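PDB 6VXC: trans-4-hydroxy-L-proline dehydratase from Clostridioides difficile 70-100-2010, which dehydrates trans-4-hydroxy-L-proline to (S)-1-pyrroline-5-carboxylate by glycyl radical chemistry in the anaerobic breakdown of hydroxyproline. Local coordinates for residues P664-I669 with A784-H789; T356-A361 with L392-S397; K241-A246 with L260-C265. All coordinates share one frame; numbering follows the deposited sequence.

Overall arrangement
Contacts 1 and 2 lie side by side in the interior of the enzyme, their centres 11 Å apart, while contact 3 is an outlying helix pair. The first two touch directly: Asp-788 OD2 comes within 2.9 Å of Thr-356 OG1, probably a hydrogen bond, and the rings of Tyr-786 and Phe-360 meet edge-to-face. Both border the active site. The side chains of Thr-665 in contact 1 and Phe-360 in contact 2 are each about 4 Å from that of Cys-454, the likely thiyl radical residue, and a bound glycerol lies next to both. Contact 3 is centred 29 Å from contact 2 and 40 Å from contact 1, away from these sites.

Contact 1. Residues P664-I669 with A784-H789; sequences PTTCHI and AGYSDH
Tyr-786 presents its phenol to two consecutive threonines. Its OH lies 3.2 Å from Thr-666 CG2, a methyl sitting at the ring edge near the ring plane, while Thr-665 CG2 approaches CE1 obliquely at 4.0 Å. Both threonine side chains cross the tyrosine at about a right angle. Tyr-786 CG sits between its backbone N and carbonyl carbon (chi1 71°), and from there the ring carries the hydroxyl to the turn. With OG1 beside the backbone N and anti to the carbonyl carbon (chi1 -50°), Thr-665 puts CG2 anti to that N, toward the tyrosine, and leaves OG1 to hydrogen-bond with Tyr-470 OH. The OG1 of Thr-666 is likewise engaged, with Lys-352 O and Ser-355 N.

The two segments are a type II' turn, Pro-664 to Cys-667, leading into helix 667-673, and the glycyl radical loop, where Gly-785 is the residue that carries the radical in the activated enzyme; the radical is absent here. Gly-785 has a positive phi, 81°, at which a side chain would jam against the preceding carbonyl oxygen. Next to it, Ala-784 CB packs 3.9 Å from Pro-664 CG and 3.7 Å from Thr-665 O. A water ties the backbones together, accepting from Thr-665 N at 2.8 Å and donating to Ala-784 O at 2.7 Å.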
loop_
_atom_site.group_PDB
_atom_site.type_symbol
_atom_site.label_atom_id
_atom_site.label_comp_id
_atom_site.label_asym_id
_atom_site.label_seq_id
_atom_site.Cartn_x
_atom_site.Cartn_y
_atom_site.Cartn_z
ATOM N N PRO A 664 3.600 -7.892 -4.758
ATOM C CA PRO A 664 2.595 -8.126 -5.807
ATOM C C PRO A 664 1.185 -7.617 -5.497
ATOM O O PRO A 664 0.382 -7.472 -6.421
ATOM C CB PRO A 664 2.582 -9.654 -5.897
ATOM C CG PRO A 664 2.714 -10.054 -4.406
ATOM C CD PRO A 664 3.584 -8.974 -3.754
ATOM N N THR A 665 0.851 -7.397 -4.222
ATOM C CA THR A 665 -0.544 -7.292 -3.779
ATOM C C THR A 665 -1.362 -8.423 -4.416
ATOM O O THR A 665 -1.103 -9.590 -4.120
ATOM C CB THR A 665 -1.120 -5.897 -4.070
ATOM O OG1 THR A 665 -0.218 -4.895 -3.575
ATOM C CG2 THR A 665 -2.476 -5.726 -3.387
ATOM N N THR A 666 -2.347 -8.137 -5.273
ATOM C CA THR A 666 -3.026 -9.212 -6.000
ATOM C C THR A 666 -2.612 -9.264 -7.471
ATOM O O THR A 666 -3.223 -10.000 -8.255
ATOM C CB THR A 666 -4.559 -9.117 -5.883
ATOM O OG1 THR A 666 -5.025 -7.853 -6.353
ATOM C CG2 THR A 666 -5.040 -9.336 -4.425
ATOM N N CYS A 667 -1.580 -8.518 -7.858
ATOM C CA CYS A 667 -1.204 -8.462 -9.260
ATOM C C CYS A 667 -0.537 -9.741 -9.751
ATOM O O CYS A 667 -0.490 -9.958 -10.971
ATOM C CB CYS A 667 -0.285 -7.270 -9.517
ATOM S SG CYS A 667 -0.204 -6.793 -11.242
ATOM N N HIS A 668 -0.028 -10.597 -8.844
ATOM C CA HIS A 668 0.539 -11.873 -9.284
ATOM C C HIS A 668 -0.526 -12.802 -9.849
ATOM O O HIS A 668 -0.190 -13.686 -10.639
ATOM C CB HIS A 668 1.314 -12.572 -8.156
ATOM C CG HIS A 668 0.481 -12.934 -6.964
ATOM N ND1 HIS A 668 -0.190 -11.992 -6.216
ATOM C CD2 HIS A 668 0.256 -14.127 -6.362
ATOM C CE1 HIS A 668 -0.827 -12.595 -5.226
ATOM N NE2 HIS A 668 -0.571 -13.891 -5.292
ATOM N N ILE A 669 -1.788 -12.619 -9.458
ATOM C CA ILE A 669 -2.885 -13.358 -10.077
ATOM C C ILE A 669 -3.088 -12.890 -11.517
ATOM O O ILE A 669 -3.052 -13.689 -12.454
ATOM C CB ILE A 669 -4.170 -13.215 -9.241
ATOM C CG1 ILE A 669 -3.920 -13.617 -7.764
ATOM C CG2 ILE A 669 -5.336 -13.986 -9.885
ATOM C CD1 ILE A 669 -3.409 -15.053 -7.558
ATOM N N ALA A 784 -1.022 -10.731 0.670
ATOM C CA ALA A 784 0.367 -10.341 0.407
ATOM C C ALA A 784 0.567 -8.911 0.906
ATOM O O ALA A 784 0.231 -7.958 0.205
ATOM C CB ALA A 784 0.720 -10.471 -1.065
ATOM N N GLY A 785 1.120 -8.777 2.105
ATOM C CA GLY A 785 1.266 -7.467 2.704
ATOM C C GLY A 785 0.030 -6.930 3.381
ATOM O O GLY A 785 0.039 -5.766 3.813
ATOM N N TYR A 786 -1.027 -7.736 3.487
ATOM C CA TYR A 786 -2.273 -7.371 4.152
ATOM C C TYR A 786 -3.110 -8.620 4.376
ATOM O O TYR A 786 -2.921 -9.639 3.718
ATOM C CB TYR A 786 -3.088 -6.367 3.351
ATOM C CG TYR A 786 -3.707 -6.941 2.099
ATOM C CD1 TYR A 786 -2.923 -7.247 0.997
ATOM C CD2 TYR A 786 -5.072 -7.200 2.028
ATOM C CE1 TYR A 786 -3.485 -7.759 -0.154
ATOM C CE2 TYR A 786 -5.647 -7.720 0.882
ATOM C CZ TYR A 786 -4.841 -7.999 -0.204
ATOM O OH TYR A 786 -5.387 -8.515 -1.351
ATOM N N SER A 787 -4.075 -8.499 5.276
ATOM C CA SER A 787 -5.034 -9.552 5.570
ATOM C C SER A 787 -6.397 -9.174 5.015
ATOM O O SER A 787 -6.725 -7.991 4.884
ATOM C CB SER A 787 -5.138 -9.812 7.083
ATOM O OG SER A 787 -3.887 -10.199 7.616
ATOM N N ASP A 788 -7.180 -10.186 4.667
ATOM C CA ASP A 788 -8.501 -9.949 4.103
ATOM C C ASP A 788 -9.391 -11.143 4.402
ATOM O O ASP A 788 -8.911 -12.235 4.683
ATOM C CB ASP A 788 -8.423 -9.698 2.582
ATOM C CG ASP A 788 -9.550 -8.801 2.069
ATOM O OD1 ASP A 788 -10.593 -8.680 2.754
ATOM O OD2 ASP A 788 -9.381 -8.213 0.970
ATOM N N HIS A 789 -10.698 -10.930 4.316
ATOM C CA HIS A 789 -11.626 -12.049 4.403
ATOM C C HIS A 789 -11.435 -12.989 3.222
ATOM O O HIS A 789 -11.331 -12.553 2.074
ATOM C CB HIS A 789 -13.068 -11.548 4.450
ATOM C CG HIS A 789 -13.454 -10.970 5.772
ATOM N ND1 HIS A 789 -13.298 -9.637 6.073
ATOM C CD2 HIS A 789 -13.962 -11.552 6.884
ATOM C CE1 HIS A 789 -13.700 -9.418 7.312
ATOM N NE2 HIS A 789 -14.112 -10.562 7.825
HETATM O O HOH W 1 1.844 -6.730 -1.644
#

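Contact 2. Residues T356-A361 with L392-S397; sequences TYTDFA and LIQPSS
The irregular chain 356-361 runs alongside 392-397, with CA atoms 6.4 Å apart at Thr-358 and Gln-394 and 5.2 Å at Ala-361 and Pro-395, where a cis peptide bond precedes the proline. At the latter end Ser-396 N donates to Ala-361 O at 2.8 Å, a backbone bond where strand 396-401 begins and just before strand 362-366.

Gln-394 is the side chain that spans the gap. Its CG starts out anti to the carbonyl carbon (chi1 -62°) and the chain extends from there, carrying the amide past Thr-358 to the backbone beyond. OE1 accepts from Asp-359 N at 2.9 Å, the donor standing above the carbonyl plane, well off either lone pair. A water also donates to OE1 and accepts from Ala-361 N, so two bonds grip the oxygen; on the other branch, NE2 is held by Gln-341 O. Partners at both ends fix which way round the amide lies. Thr-358 packs CB and CG2 against Gln-394 CG, and the same CG2 meets Ile-393 CD1 at 3.5 Å, tighter than a usual methyl contact, the two side chains crossing at about a right angle. An ST turn shapes the loop here: Thr-356 OG1 accepts from Thr-358 N at 2.9 Å. Asp-359 turns its carboxylate away to a salt bridge with Arg-176. The CB of Phe-360 is directed away from 392-397, and its ring touches Cys-454, the probable radical cysteine.

Helix 324-339 covers Ala-361 and Pro-395 through Phe-338, strand 787-789 lies against Ile-393, and the chains continue as adjacent parallel strands, 362-366 and 396-401, consistent with the alpha/beta barrel of glycyl radical enzymes.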
loop_
_atom_site.group_PDB
_atom_site.type_symbol
_atom_site.label_atom_id
_atom_site.label_comp_id
_atom_site.label_asym_id
_atom_site.label_seq_id
_atom_site.Cartn_x
_atom_site.Cartn_y
_atom_site.Cartn_z
ATOM N N THR A 356 -9.352 -5.461 -3.156
ATOM C CA THR A 356 -9.652 -5.441 -1.730
ATOM C C THR A 356 -10.401 -4.161 -1.394
ATOM O O THR A 356 -10.261 -3.150 -2.085
ATOM C CB THR A 356 -8.370 -5.517 -0.888
ATOM O OG1 THR A 356 -8.705 -5.471 0.506
ATOM C CG2 THR A 356 -7.456 -4.323 -1.197
ATOM N N TYR A 357 -11.187 -4.214 -0.315
ATOM C CA TYR A 357 -11.730 -3.001 0.295
ATOM C C TYR A 357 -10.699 -2.263 1.148
ATOM O O TYR A 357 -10.899 -1.085 1.455
ATOM C CB TYR A 357 -12.944 -3.319 1.191
ATOM C CG TYR A 357 -14.203 -3.820 0.513
ATOM C CD1 TYR A 357 -15.048 -2.957 -0.183
ATOM C CD2 TYR A 357 -14.564 -5.158 0.592
ATOM C CE1 TYR A 357 -16.220 -3.432 -0.802
ATOM C CE2 TYR A 357 -15.718 -5.646 -0.009
ATOM C CZ TYR A 357 -16.545 -4.782 -0.711
ATOM O OH TYR A 357 -17.690 -5.279 -1.299
ATOM N N THR A 358 -9.641 -2.933 1.596
ATOM C CA THR A 358 -8.699 -2.293 2.510
ATOM C C THR A 358 -7.851 -1.260 1.763
ATOM O O THR A 358 -7.681 -1.328 0.542
ATOM C CB THR A 358 -7.819 -3.341 3.197
ATOM O OG1 THR A 358 -7.015 -4.036 2.233
ATOM C CG2 THR A 358 -8.692 -4.368 3.930
ATOM N N ASP A 359 -7.324 -0.282 2.516
ATOM C CA ASP A 359 -6.551 0.816 1.940
ATOM C C ASP A 359 -5.145 0.892 2.520
ATOM O O ASP A 359 -4.520 1.951 2.455
ATOM C CB ASP A 359 -7.270 2.160 2.134
ATOM C CG ASP A 359 -7.027 3.150 0.974
ATOM O OD1 ASP A 359 -6.280 2.836 0.025
ATOM O OD2 ASP A 359 -7.607 4.250 1.027
ATOM N N PHE A 360 -4.652 -0.195 3.122
ATOM C CA PHE A 360 -3.227 -0.373 3.384
ATOM C C PHE A 360 -2.653 0.750 4.245
ATOM O O PHE A 360 -1.584 1.289 3.957
ATOM C CB PHE A 360 -2.438 -0.494 2.071
ATOM C CG PHE A 360 -2.832 -1.662 1.241
ATOM C CD1 PHE A 360 -3.916 -1.589 0.391
ATOM C CD2 PHE A 360 -2.130 -2.850 1.323
ATOM C CE1 PHE A 360 -4.288 -2.663 -0.362
ATOM C CE2 PHE A 360 -2.503 -3.931 0.567
ATOM C CZ PHE A 360 -3.593 -3.837 -0.276
ATOM N N ALA A 361 -3.355 1.081 5.325
ATOM C CA ALA A 361 -2.863 2.052 6.300
ATOM C C ALA A 361 -1.989 1.287 7.285
ATOM O O ALA A 361 -2.489 0.612 8.183
ATOM C CB ALA A 361 -4.002 2.777 7.002
ATOM N N LEU A 392 -9.380 -6.528 13.330
ATOM C CA LEU A 392 -9.856 -5.787 12.163
ATOM C C LEU A 392 -8.769 -5.732 11.097
ATOM O O LEU A 392 -7.588 -5.553 11.411
ATOM C CB LEU A 392 -10.270 -4.364 12.546
ATOM C CG LEU A 392 -11.426 -4.232 13.553
ATOM C CD1 LEU A 392 -11.576 -2.781 14.003
ATOM C CD2 LEU A 392 -12.754 -4.800 13.009
ATOM N N ILE A 393 -9.164 -5.895 9.830
ATOM C CA ILE A 393 -8.164 -5.912 8.760
ATOM C C ILE A 393 -7.684 -4.524 8.369
ATOM O O ILE A 393 -6.680 -4.408 7.655
ATOM C CB ILE A 393 -8.671 -6.667 7.511
ATOM C CG1 ILE A 393 -9.949 -6.047 6.948
ATOM C CG2 ILE A 393 -8.849 -8.145 7.811
ATOM C CD1 ILE A 393 -10.452 -6.773 5.700
ATOM N N GLN A 394 -8.352 -3.479 8.836
ATOM C CA GLN A 394 -7.817 -2.121 8.802
ATOM C C GLN A 394 -7.821 -1.598 10.231
ATOM O O GLN A 394 -8.776 -1.838 10.948
ATOM C CB GLN A 394 -8.658 -1.197 7.930
ATOM C CG GLN A 394 -8.759 -1.568 6.464
ATOM C CD GLN A 394 -9.055 -0.333 5.611
ATOM O OE1 GLN A 394 -8.134 0.368 5.195
ATOM N NE2 GLN A 394 -10.328 -0.072 5.345
ATOM N N PRO A 395 -6.757 -0.910 10.658
ATOM C CA PRO A 395 -5.523 -0.648 9.931
ATOM C C PRO A 395 -4.684 -1.919 9.804
ATOM O O PRO A 395 -5.016 -2.967 10.374
ATOM C CB PRO A 395 -4.807 0.367 10.815
ATOM C CG PRO A 395 -5.247 -0.018 12.208
ATOM C CD PRO A 395 -6.681 -0.439 12.053
ATOM N N SER A 396 -3.597 -1.807 9.059
ATOM C CA SER A 396 -2.633 -2.886 8.904
ATOM C C SER A 396 -1.595 -2.699 10.007
ATOM O O SER A 396 -0.661 -1.899 9.873
ATOM C CB SER A 396 -2.042 -2.843 7.494
ATOM O OG SER A 396 -1.109 -3.868 7.264
ATOM N N SER A 397 -1.775 -3.428 11.122
ATOM C CA SER A 397 -1.008 -3.215 12.349
ATOM C C SER A 397 0.168 -4.190 12.393
ATOM O O SER A 397 -0.019 -5.400 12.565
ATOM C CB SER A 397 -1.902 -3.379 13.580
ATOM O OG SER A 397 -1.144 -3.202 14.770
HETATM O O HOH W 2 -5.590 -0.170 6.442
#

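Contact 3. Residues K241-A246 with L260-C265; sequences KARQMA and LIAETC
Ala-262 buries the most surface in this helix pair, its methyl met by both Ala-242 and Arg-243. The two alanine CB atoms face each other at 3.8 Å, and their CA atoms are 5.4 Å apart. Arg-243 comes over the same methyl from the solvent side: its CG touches Ala-262 CB at 3.6 Å, and the guanidinium then lies with one face across it, the methyl 3.7 Å above the plane and over the centre. The first torsion, -67°, places CG anti to the carbonyl carbon, and the extended run from CG to NE takes the planar group across to the partner helix.

Helices 214-248 and 252-267 form an antiparallel helical hairpin joined by a short connection; the segment axes come within 8.5 Å and their directions differ by 160°. Small alanines at the crossing allow this close approach. Ala-242 CB also packs 3.9 Å from Ile-261 CG2, the branch lying anti to the isoleucine backbone N, and Ile-83 from a loop covers Ala-242 as well.

The charged end of Arg-243 is anchored further along the partner helix by a salt bridge from NH2 to Asp-266. Glu-263 is the more distant acid, its OE1 6.1 Å from Arg-243 NH2. Thr-264 packs on helix 276-293, its OG1 donating back to Leu-260 O at 2.9 Å; Cys-265 reaches Phe-285 of that helix and also touches Tyr-238 and Ala-239 of helix 214-248.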
loop_
_atom_site.group_PDB
_atom_site.type_symbol
_atom_site.label_atom_id
_atom_site.label_comp_id
_atom_site.label_asym_id
_atom_site.label_seq_id
_atom_site.Cartn_x
_atom_site.Cartn_y
_atom_site.Cartn_z
ATOM N N LYS A 241 -21.112 20.984 15.828
ATOM C CA LYS A 241 -21.957 19.804 15.681
ATOM C C LYS A 241 -22.086 19.068 17.004
ATOM O O LYS A 241 -23.187 18.678 17.409
ATOM C CB LYS A 241 -21.377 18.878 14.612
ATOM C CG LYS A 241 -22.097 17.550 14.413
ATOM C CD LYS A 241 -23.361 17.691 13.594
ATOM C CE LYS A 241 -23.897 16.313 13.218
ATOM N NZ LYS A 241 -25.208 16.385 12.509
ATOM N N ALA A 242 -20.967 18.893 17.706
ATOM C CA ALA A 242 -21.007 18.160 18.963
ATOM C C ALA A 242 -21.880 18.870 19.992
ATOM O O ALA A 242 -22.694 18.225 20.666
ATOM C CB ALA A 242 -19.588 17.957 19.497
ATOM N N ARG A 243 -21.743 20.198 20.113
ATOM C CA ARG A 243 -22.523 20.948 21.104
ATOM C C ARG A 243 -24.001 20.990 20.750
ATOM O O ARG A 243 -24.859 20.930 21.634
ATOM C CB ARG A 243 -21.981 22.365 21.244
ATOM C CG ARG A 243 -20.616 22.400 21.829
ATOM C CD ARG A 243 -20.151 23.790 22.154
ATOM N NE ARG A 243 -19.009 23.688 23.051
ATOM C CZ ARG A 243 -17.745 23.865 22.692
ATOM N NH1 ARG A 243 -17.440 24.193 21.439
ATOM N NH2 ARG A 243 -16.786 23.714 23.595
ATOM N N GLN A 244 -24.312 21.128 19.467
ATOM C CA GLN A 244 -25.699 21.098 19.033
ATOM C C GLN A 244 -26.339 19.750 19.353
ATOM O O GLN A 244 -27.506 19.691 19.761
ATOM C CB GLN A 244 -25.754 21.435 17.545
ATOM C CG GLN A 244 -26.883 20.850 16.745
ATOM C CD GLN A 244 -26.644 21.038 15.252
ATOM O OE1 GLN A 244 -26.400 22.159 14.787
ATOM N NE2 GLN A 244 -26.678 19.935 14.497
ATOM N N MET A 245 -25.576 18.658 19.218
ATOM C CA MET A 245 -26.077 17.345 19.611
ATOM C C MET A 245 -26.157 17.202 21.125
ATOM O O MET A 245 -27.018 16.477 21.634
ATOM C CB MET A 245 -25.198 16.239 19.023
ATOM C CG MET A 245 -25.326 16.071 17.533
ATOM S SD MET A 245 -24.200 14.814 16.903
ATOM C CE MET A 245 -24.921 13.330 17.585
ATOM N N ALA A 246 -25.246 17.842 21.858
ATOM C CA ALA A 246 -25.273 17.745 23.312
ATOM C C ALA A 246 -26.539 18.377 23.885
ATOM O O ALA A 246 -27.141 17.837 24.818
ATOM C CB ALA A 246 -24.013 18.368 23.907
ATOM N N LEU A 260 -17.085 16.369 25.613
ATOM C CA LEU A 260 -15.663 16.082 25.493
ATOM C C LEU A 260 -15.200 16.192 24.046
ATOM O O LEU A 260 -14.121 16.724 23.777
ATOM C CB LEU A 260 -15.359 14.695 26.049
ATOM C CG LEU A 260 -13.923 14.208 25.858
ATOM C CD1 LEU A 260 -12.911 15.165 26.481
ATOM C CD2 LEU A 260 -13.798 12.827 26.454
ATOM N N ILE A 261 -16.009 15.710 23.104
ATOM C CA ILE A 261 -15.668 15.851 21.690
ATOM C C ILE A 261 -15.508 17.321 21.330
ATOM O O ILE A 261 -14.505 17.730 20.732
ATOM C CB ILE A 261 -16.727 15.172 20.808
ATOM C CG1 ILE A 261 -16.681 13.657 21.000
ATOM C CG2 ILE A 261 -16.492 15.519 19.339
ATOM C CD1 ILE A 261 -17.836 12.936 20.341
ATOM N N ALA A 262 -16.479 18.142 21.735
ATOM C CA ALA A 262 -16.436 19.562 21.418
ATOM C C ALA A 262 -15.191 20.218 21.995
ATOM O O ALA A 262 -14.517 20.980 21.299
ATOM C CB ALA A 262 -17.706 20.247 21.926
ATOM N N GLU A 263 -14.850 19.913 23.254
ATOM C CA GLU A 263 -13.623 20.449 23.858
ATOM C C GLU A 263 -12.373 20.021 23.097
ATOM O O GLU A 263 -11.406 20.782 22.991
ATOM C CB GLU A 263 -13.487 19.993 25.314
ATOM C CG GLU A 263 -14.355 20.713 26.327
ATOM C CD GLU A 263 -14.479 19.939 27.646
ATOM O OE1 GLU A 263 -15.445 20.210 28.396
ATOM O OE2 GLU A 263 -13.598 19.089 27.939
ATOM N N THR A 264 -12.341 18.777 22.630
ATOM C CA THR A 264 -11.180 18.312 21.886
ATOM C C THR A 264 -11.044 19.071 20.574
ATOM O O THR A 264 -9.945 19.498 20.208
ATOM C CB THR A 264 -11.303 16.804 21.670
ATOM O OG1 THR A 264 -11.443 16.163 22.944
ATOM C CG2 THR A 264 -10.104 16.228 20.918
ATOM N N CYS A 265 -12.157 19.261 19.870
ATOM C CA CYS A 265 -12.165 19.972 18.597
ATOM C C CYS A 265 -11.980 21.486 18.755
ATOM O O CYS A 265 -11.630 22.157 17.779
ATOM C CB CYS A 265 -13.465 19.653 17.856
ATOM S SG CYS A 265 -13.678 17.872 17.480
#